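PDB 2NLZ: cephalosporin acylase from Bacillus halodurans, which probably cleaves amide bonds of cephalosporin or gamma-glutamyl compounds, as an N-terminal nucleophile (Ntn) hydrolase of the gamma-glutamyltranspeptidase family. Local coordinates for residues Y289-V294 and I456-N461; I301-L306 and K339-Q344; H399-D404 and K415-T420; D176-P181 and S383-P388. The protein carries 1 engineered substitution. One frame throughout, in Å; residues are numbered along the deposited sequence.

Interaction 1 of 4, residues Y289-V294 and I456-N461; sequences YHKDTV and IDFGLN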
# COMPACT_ATOMS: atom_id res chain seq x y z
N TYR D 289 7.25 -23.24 -4.71
CA TYR D 289 8.12 -22.30 -5.44
C TYR D 289 7.93 -20.84 -5.03
O TYR D 289 8.91 -20.17 -4.71
CB TYR D 289 8.05 -22.50 -6.97
CG TYR D 289 8.25 -23.94 -7.43
CD1 TYR D 289 9.48 -24.59 -7.26
CD2 TYR D 289 7.21 -24.66 -8.03
CE1 TYR D 289 9.67 -25.90 -7.67
CE2 TYR D 289 7.39 -25.98 -8.45
CZ TYR D 289 8.61 -26.59 -8.26
OH TYR D 289 8.78 -27.89 -8.68
N HIS D 290 6.69 -20.34 -5.03
CA HIS D 290 6.43 -18.99 -4.49
C HIS D 290 5.35 -18.90 -3.39
O HIS D 290 4.33 -19.59 -3.45
CB HIS D 290 6.17 -17.97 -5.59
CG HIS D 290 6.29 -16.55 -5.11
ND1 HIS D 290 7.51 -15.94 -4.91
CD2 HIS D 290 5.35 -15.64 -4.77
CE1 HIS D 290 7.31 -14.70 -4.48
NE2 HIS D 290 6.01 -14.50 -4.39
N LYS D 291 5.59 -18.03 -2.41
CA LYS D 291 4.75 -17.88 -1.22
C LYS D 291 3.37 -17.27 -1.46
O LYS D 291 2.36 -17.81 -1.01
CB LYS D 291 5.46 -17.04 -0.17
CG LYS D 291 4.59 -16.70 1.02
CD LYS D 291 5.40 -16.03 2.09
CE LYS D 291 4.52 -15.45 3.21
NZ LYS D 291 3.70 -16.46 3.94
N ASP D 292 3.34 -16.13 -2.15
CA ASP D 292 2.11 -15.35 -2.29
C ASP D 292 1.27 -15.74 -3.51
O ASP D 292 1.02 -14.91 -4.38
CB ASP D 292 2.43 -13.85 -2.28
CG ASP D 292 2.93 -13.36 -0.92
OD1 ASP D 292 2.12 -13.30 0.04
OD2 ASP D 292 4.13 -13.02 -0.82
N THR D 293 0.87 -17.01 -3.57
CA THR D 293 -0.13 -17.49 -4.54
C THR D 293 -1.34 -18.04 -3.78
O THR D 293 -1.23 -18.44 -2.61
CB THR D 293 0.42 -18.60 -5.49
OG1 THR D 293 0.53 -19.85 -4.79
CG2 THR D 293 1.76 -18.24 -6.09
N VAL D 294 -2.49 -18.05 -4.45
CA VAL D 294 -3.69 -18.62 -3.86
C VAL D 294 -3.49 -20.13 -3.62
O VAL D 294 -3.96 -20.67 -2.62
CB VAL D 294 -4.93 -18.34 -4.75
CG1 VAL D 294 -4.69 -18.74 -6.22
CG2 VAL D 294 -6.18 -19.01 -4.19
N ILE D 456 11.94 -22.24 5.14
CA ILE D 456 12.46 -23.32 4.30
C ILE D 456 12.03 -23.18 2.84
O ILE D 456 12.86 -23.17 1.93
CB ILE D 456 12.09 -24.71 4.89
CG1 ILE D 456 12.81 -24.94 6.23
CG2 ILE D 456 12.39 -25.83 3.89
CD1 ILE D 456 12.01 -25.75 7.24
N ASP D 457 10.73 -23.06 2.62
CA ASP D 457 10.19 -22.98 1.27
C ASP D 457 10.44 -21.67 0.58
O ASP D 457 10.67 -21.63 -0.62
CB ASP D 457 8.69 -23.24 1.28
CG ASP D 457 8.36 -24.63 1.72
OD1 ASP D 457 9.04 -25.57 1.24
OD2 ASP D 457 7.43 -24.78 2.53
N PHE D 458 10.38 -20.57 1.32
CA PHE D 458 10.33 -19.28 0.66
C PHE D 458 11.51 -18.35 0.96
O PHE D 458 11.58 -17.24 0.43
CB PHE D 458 8.98 -18.62 0.92
CG PHE D 458 7.81 -19.53 0.67
CD1 PHE D 458 7.70 -20.24 -0.53
CD2 PHE D 458 6.82 -19.69 1.61
CE1 PHE D 458 6.64 -21.09 -0.77
CE2 PHE D 458 5.74 -20.54 1.37
CZ PHE D 458 5.65 -21.24 0.18
N GLY D 459 12.45 -18.84 1.79
CA GLY D 459 13.75 -18.19 1.98
C GLY D 459 13.74 -16.80 2.60
O GLY D 459 14.63 -15.97 2.30
N LEU D 460 12.75 -16.55 3.45
CA LEU D 460 12.63 -15.28 4.16
C LEU D 460 13.62 -15.25 5.30
O LEU D 460 13.87 -16.27 5.94
CB LEU D 460 11.21 -15.10 4.70
CG LEU D 460 10.19 -14.31 3.89
CD1 LEU D 460 10.61 -14.13 2.43
CD2 LEU D 460 8.83 -14.97 3.99
N ASN D 461 14.19 -14.08 5.56
CA ASN D 461 14.99 -13.88 6.77
C ASN D 461 14.11 -13.90 8.04
O ASN D 461 12.90 -13.68 7.94
CB ASN D 461 15.85 -12.63 6.65
CG ASN D 461 15.06 -11.36 6.80
OD1 ASN D 461 14.25 -11.22 7.72
ND2 ASN D 461 15.33 -10.39 5.93
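The ring of F458 is clasped between the backbone end of K291 and the CB of its own neighbour D457, which lies over the opposite face. K291 CB sits 3.6 Å from the centroid of the F458 ring, 19° off the normal, a CH-pi contact. K291 CA lies over the same face. The F458 ring reaches there because CG is anti to the carbonyl carbon (chi1 -49°). At the ring edge, Y289 O approaches F458 CD1 at 4.4 Å. In this gamma-glutamyltranspeptidase-type fold, the contact joins the loop before helix 294-314 to the end of helix 444-457. G459, with positive phi, takes the chain out of that helix. Replacing F458 with an alanine would probably leave K291 without its aromatic partner and open a gap between loop and helix end. The K291 chain runs on extended past the ring, and K291 CD meets L460 CD2 at 4.1 Å. Only at chi4 (61°) does it bend, and K291 NZ bonds to N454 on helix 444-457. The site also lies at subunit interfaces: D292 bonds Y12 of the second subunit, and H290 stacks on H290 of the third.

Interaction 2 of 4, residues I301-L306 and K339-Q344; sequences IEAMKL and KEIGEQ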
# COMPACT_ATOMS: atom_id res chain seq x y z
N ILE D 301 -3.48 -23.90 4.42
CA ILE D 301 -4.72 -23.89 5.22
C ILE D 301 -5.43 -25.26 5.28
O ILE D 301 -5.87 -25.69 6.34
CB ILE D 301 -5.71 -22.77 4.74
CG1 ILE D 301 -5.12 -21.38 4.98
CG2 ILE D 301 -7.05 -22.84 5.44
CD1 ILE D 301 -5.72 -20.29 4.11
N GLU D 302 -5.50 -25.94 4.14
CA GLU D 302 -6.13 -27.26 4.11
C GLU D 302 -5.39 -28.32 4.93
O GLU D 302 -6.01 -29.04 5.71
CB GLU D 302 -6.34 -27.74 2.68
CG GLU D 302 -7.30 -26.87 1.88
CD GLU D 302 -8.75 -26.96 2.35
OE1 GLU D 302 -9.10 -26.38 3.40
OE2 GLU D 302 -9.54 -27.60 1.63
N ALA D 303 -4.07 -28.38 4.75
CA ALA D 303 -3.20 -29.31 5.49
C ALA D 303 -3.28 -29.06 6.99
O ALA D 303 -3.43 -30.00 7.79
CB ALA D 303 -1.75 -29.19 5.02
N MET D 304 -3.21 -27.79 7.36
CA MET D 304 -3.32 -27.41 8.76
C MET D 304 -4.63 -27.91 9.33
O MET D 304 -4.65 -28.50 10.40
CB MET D 304 -3.19 -25.89 8.92
CG MET D 304 -3.29 -25.38 10.37
SD MET D 304 -2.33 -26.35 11.56
CE MET D 304 -0.65 -26.01 11.03
N LYS D 305 -5.71 -27.69 8.59
CA LYS D 305 -7.04 -28.09 9.02
C LYS D 305 -7.11 -29.56 9.37
O LYS D 305 -7.55 -29.91 10.45
CB LYS D 305 -8.09 -27.71 7.98
CG LYS D 305 -8.62 -26.30 8.15
CD LYS D 305 -9.15 -25.74 6.84
CE LYS D 305 -10.49 -26.34 6.47
NZ LYS D 305 -10.91 -25.91 5.10
N LEU D 306 -6.64 -30.42 8.46
CA LEU D 306 -6.71 -31.86 8.68
C LEU D 306 -5.91 -32.31 9.91
O LEU D 306 -6.40 -33.09 10.73
CB LEU D 306 -6.26 -32.62 7.44
CG LEU D 306 -7.07 -32.34 6.17
CD1 LEU D 306 -6.24 -32.60 4.91
CD2 LEU D 306 -8.39 -33.13 6.17
N LYS D 339 -4.85 -36.81 0.25
CA LYS D 339 -5.82 -37.19 -0.78
C LYS D 339 -7.17 -36.52 -0.54
O LYS D 339 -7.96 -36.37 -1.46
CB LYS D 339 -6.00 -38.71 -0.83
CG LYS D 339 -4.95 -39.44 -1.66
CD LYS D 339 -5.43 -40.82 -2.11
CE LYS D 339 -5.70 -41.74 -0.93
NZ LYS D 339 -6.45 -42.96 -1.36
N GLU D 340 -7.42 -36.10 0.70
CA GLU D 340 -8.67 -35.40 1.00
C GLU D 340 -8.63 -33.92 0.63
O GLU D 340 -9.67 -33.26 0.61
CB GLU D 340 -9.08 -35.59 2.46
CG GLU D 340 -9.48 -37.01 2.80
CD GLU D 340 -10.60 -37.08 3.82
OE1 GLU D 340 -10.58 -38.02 4.65
OE2 GLU D 340 -11.48 -36.20 3.80
N ILE D 341 -7.43 -33.40 0.35
CA ILE D 341 -7.29 -32.03 -0.13
C ILE D 341 -7.67 -31.96 -1.60
O ILE D 341 -7.00 -32.56 -2.46
CB ILE D 341 -5.85 -31.48 0.07
CG1 ILE D 341 -5.47 -31.51 1.55
CG2 ILE D 341 -5.73 -30.06 -0.48
CD1 ILE D 341 -4.07 -31.04 1.84
N GLY D 342 -8.75 -31.25 -1.90
CA GLY D 342 -9.19 -31.04 -3.27
C GLY D 342 -8.98 -29.61 -3.74
O GLY D 342 -8.00 -28.96 -3.36
N GLU D 343 -9.89 -29.13 -4.57
CA GLU D 343 -9.84 -27.75 -5.05
C GLU D 343 -10.78 -26.88 -4.23
O GLU D 343 -10.55 -25.68 -4.07
CB GLU D 343 -10.18 -27.68 -6.54
CG GLU D 343 -9.67 -26.41 -7.21
CD GLU D 343 -9.99 -26.36 -8.69
OE1 GLU D 343 -10.40 -27.39 -9.26
OE2 GLU D 343 -9.82 -25.27 -9.29
N GLN D 344 -11.84 -27.48 -3.71
CA GLN D 344 -12.78 -26.78 -2.85
C GLN D 344 -12.37 -26.92 -1.39
O GLN D 344 -11.76 -27.91 -1.01
CB GLN D 344 -14.20 -27.31 -3.06
CG GLN D 344 -14.93 -26.71 -4.26
CD GLN D 344 -15.21 -25.22 -4.12
OE1 GLN D 344 -15.85 -24.78 -3.16
NE2 GLN D 344 -14.74 -24.43 -5.08
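L306 and I341 form the apolar centre of this contact. L306 CD1 lies 3.6 Å from I341 CG1, and the two side chains meet at a slant. I341 has CG1 anti to the carbonyl carbon (chi1 -59°), and the chain then runs straight on to CD1 (chi2 178°). This carries CD1 over the helix, 3.9 Å from A303 N and 4.3 Å from A303 CB. The other branch, I341 CG2, touches E302 CB at 4.0 Å. So one isoleucine spans three positions on one side of helix 294-314: E302, A303 and L306. Beyond the isoleucine, L306 CD2 just meets E340 CB at 4.5 Å. On the helix, E302 folds at chi2 (-69°) and turns its carboxylate toward K305. K305 NZ makes a salt bridge with E302 OE1 at 2.5 Å, on the syn lone pair. The second oxygen, OE2, lies near Q344 O, but both are acceptors and no bond forms. The contact lays the loop that follows helix 331-338 against helix 294-314; I282 of helix 274-283 covers both A303 and I341. Between the two segments the adhesion is apolar, with no hydrogen bond across. The charge of the buried glutamate is probably balanced by K305. L346, just past the loop segment, supplies polar ties to the helix: its N bonds E302 OE2 and its O bonds K305 NZ.

Interaction 3 of 4, residues H399-D404 and K415-T420; sequences HNFSLD and KRTYHT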
# COMPACT_ATOMS: atom_id res chain seq x y z
N HIS D 399 -8.60 -26.19 32.18
CA HIS D 399 -9.73 -25.85 31.31
C HIS D 399 -9.67 -26.59 29.96
O HIS D 399 -10.70 -26.75 29.30
CB HIS D 399 -9.78 -24.34 31.11
CG HIS D 399 -10.93 -23.87 30.26
ND1 HIS D 399 -12.19 -23.65 30.78
CD2 HIS D 399 -11.00 -23.58 28.94
CE1 HIS D 399 -12.98 -23.23 29.81
NE2 HIS D 399 -12.29 -23.19 28.69
N ASN D 400 -8.48 -27.04 29.57
CA ASN D 400 -8.27 -27.79 28.32
C ASN D 400 -8.80 -29.22 28.34
O ASN D 400 -9.00 -29.83 27.28
CB ASN D 400 -6.77 -27.81 27.95
CG ASN D 400 -6.36 -26.64 27.06
OD1 ASN D 400 -6.98 -26.40 26.02
ND2 ASN D 400 -5.31 -25.94 27.47
N PHE D 401 -9.01 -29.76 29.54
CA PHE D 401 -9.51 -31.12 29.71
C PHE D 401 -10.93 -31.26 29.18
O PHE D 401 -11.74 -30.35 29.31
CB PHE D 401 -9.51 -31.52 31.19
CG PHE D 401 -8.17 -31.99 31.71
CD1 PHE D 401 -7.60 -33.17 31.25
CD2 PHE D 401 -7.52 -31.27 32.71
CE1 PHE D 401 -6.39 -33.62 31.75
CE2 PHE D 401 -6.30 -31.71 33.22
CZ PHE D 401 -5.73 -32.88 32.73
N SER D 402 -11.23 -32.41 28.59
CA SER D 402 -12.57 -32.72 28.12
C SER D 402 -13.34 -33.42 29.23
O SER D 402 -12.76 -34.17 30.02
CB SER D 402 -12.52 -33.61 26.88
OG SER D 402 -13.80 -33.80 26.31
N LEU D 403 -14.64 -33.18 29.29
CA LEU D 403 -15.50 -33.87 30.25
C LEU D 403 -16.35 -34.95 29.58
O LEU D 403 -17.27 -35.51 30.19
CB LEU D 403 -16.35 -32.87 31.02
CG LEU D 403 -15.53 -31.97 31.95
CD1 LEU D 403 -16.41 -30.93 32.64
CD2 LEU D 403 -14.79 -32.80 32.99
N ASP D 404 -16.03 -35.23 28.32
CA ASP D 404 -16.56 -36.36 27.58
C ASP D 404 -15.64 -37.55 27.85
O ASP D 404 -14.48 -37.53 27.44
CB ASP D 404 -16.62 -36.02 26.08
CG ASP D 404 -17.07 -37.20 25.22
OD1 ASP D 404 -16.59 -37.30 24.07
OD2 ASP D 404 -17.91 -38.01 25.67
N LYS D 415 -3.38 -36.54 35.73
CA LYS D 415 -3.11 -36.55 34.30
C LYS D 415 -2.80 -35.13 33.85
O LYS D 415 -3.37 -34.18 34.38
CB LYS D 415 -4.35 -37.08 33.57
CG LYS D 415 -4.29 -37.04 32.06
CD LYS D 415 -5.65 -37.39 31.47
CE LYS D 415 -5.55 -37.70 29.99
NZ LYS D 415 -6.87 -37.93 29.39
N ARG D 416 -1.88 -34.96 32.91
CA ARG D 416 -1.69 -33.63 32.33
C ARG D 416 -2.34 -33.52 30.95
O ARG D 416 -2.36 -34.50 30.19
CB ARG D 416 -0.21 -33.22 32.31
CG ARG D 416 0.68 -34.24 31.69
CD ARG D 416 1.88 -34.52 32.56
NE ARG D 416 2.61 -35.66 32.02
CZ ARG D 416 3.87 -35.61 31.59
NH1 ARG D 416 4.55 -34.47 31.65
NH2 ARG D 416 4.45 -36.70 31.10
N THR D 417 -2.90 -32.35 30.66
CA THR D 417 -3.77 -32.17 29.49
C THR D 417 -3.05 -31.79 28.20
O THR D 417 -1.88 -31.38 28.23
CB THR D 417 -4.84 -31.10 29.75
OG1 THR D 417 -5.62 -30.92 28.57
CG2 THR D 417 -4.19 -29.78 30.14
N TYR D 418 -3.77 -31.95 27.09
CA TYR D 418 -3.46 -31.31 25.82
C TYR D 418 -3.03 -29.88 26.12
O TYR D 418 -3.77 -29.10 26.72
CB TYR D 418 -4.73 -31.31 24.96
CG TYR D 418 -4.61 -30.68 23.59
CD1 TYR D 418 -4.80 -29.32 23.40
CD2 TYR D 418 -4.34 -31.45 22.46
CE1 TYR D 418 -4.69 -28.74 22.15
CE2 TYR D 418 -4.23 -30.89 21.20
CZ TYR D 418 -4.41 -29.53 21.05
OH TYR D 418 -4.32 -28.96 19.80
N HIS D 419 -1.81 -29.55 25.70
CA HIS D 419 -1.18 -28.27 26.04
C HIS D 419 -0.91 -27.46 24.78
O HIS D 419 -0.40 -28.00 23.80
CB HIS D 419 0.13 -28.52 26.78
CG HIS D 419 0.34 -27.61 27.95
ND1 HIS D 419 0.77 -26.31 27.81
CD2 HIS D 419 0.18 -27.82 29.28
CE1 HIS D 419 0.87 -25.75 29.00
NE2 HIS D 419 0.52 -26.64 29.91
N THR D 420 -1.26 -26.18 24.81
CA THR D 420 -1.16 -25.32 23.62
C THR D 420 0.22 -24.70 23.38
O THR D 420 0.60 -24.43 22.25
CB THR D 420 -2.19 -24.17 23.66
OG1 THR D 420 -2.03 -23.43 24.88
CG2 THR D 420 -3.60 -24.73 23.55
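F401 holds CG anti to its carbonyl carbon (chi1 -82°), which brings its phenyl ring under T417 CB; T417 sets OG1 opposite its backbone N (chi1 177°), where the oxygen meets N400 CB. T417 CB lies 3.5 Å from the centroid of the F401 ring and 10° off its normal, a CH-pi contact almost directly over the centre. The next neighbours come from the backbone. K415 O meets F401 CZ at 3.2 Å near the ring plane, and T417 N is 3.5 Å from the same CZ. The extended chain of K415 passes by the ring, with K415 CD at 3.9 Å from F401 CE1. Both segments belong to the long loop region between strand 392-393 and strand 424-428, within the gamma-glutamyltranspeptidase family region. The contact closes a small loop there, with ten residues between its ends. N409 of that loop bonds T417 OG1 and Y418 N, and K415 NZ bonds the carbonyls of D408 and A410. N400 CB touches T417 OG1 at 3.4 Å and Y418 O at 3.5 Å. The Y418 ring packs on F308 and M312 of helix 294-314. R416 NE forms a salt bridge with E317, while T420 OG1 bonds R397.

Interaction 4 of 4, residues D176-P181 and S383-P388; sequences DDVYQP and SGVVVP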
# COMPACT_ATOMS: atom_id res chain seq x y z
N ASP D 176 -15.89 -12.64 44.42
CA ASP D 176 -15.75 -13.76 45.33
C ASP D 176 -14.52 -13.50 46.18
O ASP D 176 -13.72 -12.62 45.86
CB ASP D 176 -15.57 -15.06 44.53
CG ASP D 176 -16.04 -16.29 45.29
OD1 ASP D 176 -16.88 -17.02 44.75
OD2 ASP D 176 -15.56 -16.53 46.41
N ASP D 177 -14.37 -14.25 47.26
CA ASP D 177 -13.21 -14.11 48.13
C ASP D 177 -11.92 -14.51 47.42
O ASP D 177 -10.89 -13.87 47.62
CB ASP D 177 -13.39 -14.94 49.41
CG ASP D 177 -14.29 -14.25 50.42
OD1 ASP D 177 -13.88 -14.16 51.60
OD2 ASP D 177 -15.39 -13.80 50.04
N VAL D 178 -12.00 -15.54 46.58
CA VAL D 178 -10.83 -16.09 45.89
C VAL D 178 -10.13 -15.09 44.98
O VAL D 178 -8.91 -15.18 44.79
CB VAL D 178 -11.18 -17.33 45.02
CG1 VAL D 178 -10.42 -18.54 45.50
CG2 VAL D 178 -12.68 -17.58 44.99
N TYR D 179 -10.90 -14.16 44.43
CA TYR D 179 -10.35 -13.24 43.43
C TYR D 179 -9.80 -11.95 44.02
O TYR D 179 -9.25 -11.12 43.31
CB TYR D 179 -11.40 -12.92 42.36
CG TYR D 179 -11.92 -14.12 41.61
CD1 TYR D 179 -11.10 -14.85 40.75
CD2 TYR D 179 -13.25 -14.54 41.75
CE1 TYR D 179 -11.59 -15.96 40.05
CE2 TYR D 179 -13.74 -15.65 41.05
CZ TYR D 179 -12.90 -16.35 40.21
OH TYR D 179 -13.37 -17.44 39.52
N GLN D 180 -9.96 -11.78 45.33
CA GLN D 180 -9.48 -10.57 46.00
C GLN D 180 -7.96 -10.37 45.91
O GLN D 180 -7.52 -9.26 45.61
CB GLN D 180 -9.98 -10.51 47.45
CG GLN D 180 -9.78 -9.15 48.13
CD GLN D 180 -10.54 -8.03 47.44
OE1 GLN D 180 -11.69 -8.20 47.04
NE2 GLN D 180 -9.89 -6.88 47.30
N PRO D 181 -7.14 -11.42 46.17
CA PRO D 181 -5.70 -11.18 46.09
C PRO D 181 -5.22 -10.77 44.70
O PRO D 181 -4.20 -10.09 44.60
CB PRO D 181 -5.10 -12.53 46.49
CG PRO D 181 -6.15 -13.20 47.27
CD PRO D 181 -7.41 -12.82 46.58
N SER D 383 -6.25 -18.43 36.12
CA SER D 383 -7.48 -18.78 36.84
C SER D 383 -8.06 -17.63 37.64
O SER D 383 -9.22 -17.68 38.04
CB SER D 383 -7.21 -19.97 37.77
OG SER D 383 -6.23 -19.66 38.75
N GLY D 384 -7.26 -16.61 37.90
CA GLY D 384 -7.65 -15.52 38.78
C GLY D 384 -7.31 -15.78 40.24
O GLY D 384 -7.36 -14.87 41.08
N VAL D 385 -6.96 -17.02 40.53
CA VAL D 385 -6.49 -17.38 41.85
C VAL D 385 -5.07 -16.89 42.01
O VAL D 385 -4.17 -17.32 41.31
CB VAL D 385 -6.55 -18.89 42.09
CG1 VAL D 385 -6.11 -19.23 43.51
CG2 VAL D 385 -7.96 -19.38 41.85
N VAL D 386 -4.89 -15.94 42.92
CA VAL D 386 -3.57 -15.51 43.30
C VAL D 386 -3.42 -15.83 44.78
O VAL D 386 -4.24 -15.39 45.58
CB VAL D 386 -3.35 -14.01 43.05
CG1 VAL D 386 -1.97 -13.58 43.52
CG2 VAL D 386 -3.52 -13.69 41.57
N VAL D 387 -2.41 -16.63 45.13
CA VAL D 387 -2.13 -16.96 46.52
C VAL D 387 -1.70 -15.66 47.18
O VAL D 387 -0.77 -15.02 46.71
CB VAL D 387 -1.05 -18.06 46.64
CG1 VAL D 387 -0.77 -18.41 48.10
CG2 VAL D 387 -1.48 -19.31 45.88
N PRO D 388 -2.40 -15.24 48.25
CA PRO D 388 -2.30 -13.88 48.78
C PRO D 388 -0.90 -13.50 49.24
O PRO D 388 -0.18 -14.31 49.84
CB PRO D 388 -3.27 -13.91 49.98
CG PRO D 388 -3.41 -15.35 50.33
CD PRO D 388 -3.34 -16.06 49.02
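S383, whose carbonyl meets the Y179 ring, has its hydroxyl gripped by two backbone groups. S383 OG accepts from V385 N at 3.3 Å with an angle of 152°, an ST turn, and is also bonded to M394 O. The turn probably helps set the two carbonyls that face the tyrosine. S383 O lies in the plane of the Y179 ring, 3.6 Å from CE1, and G384 O stands near the same edge, 3.8 Å from CD1. G384 has positive phi, and a side chain there would point toward Y179 and probably crowd its ring. Y179 has CG anti to the carbonyl carbon (chi1 -59°), which carries the ring to this edge-on meeting. Its ring is also stacked on W174. A serine in place of Y179 would probably leave the two carbonyls without their aromatic neighbour and W174 without its stacking partner. Further along, P181 CB touches V386 CB at 4.1 Å. P181 CG meets P388 CB at 4.0 Å, and the two rings run alongside each other in the same direction. The contact sets the type I turn D177-Q180 and the start of helix 180-186 against short strand 386-387; F231 of helix 223-234 covers V385 and P388. No hydrogen bond crosses between the segments. They are joined by apolar packing and by carbonyls set at an aromatic edge, while backbone bonds tie S383 to G113 and M394.

In the fold
Interactions 1 and 2 lie on one flank of the chain and interaction 4 on the other, with interaction 3 nearer the chain centre. Interactions 1 and 2 have centres 19 Å apart and share helix 294-314: 289-294 leads into it and 301-306 lies on it. Interaction 3 packs Y418 against the same helix further along, its centre 26 Å from that of interaction 2. The centre of interaction 4 is about 47 Å from that of interaction 1 and about 23 Å from that of interaction 3. Along the sequence, interaction 2 and then interaction 3 fall between the two segments of interaction 1, while interactions 1 and 4 interlock. Distant parts of the sequence are thus tied together within one gamma-glutamyltranspeptidase-type fold.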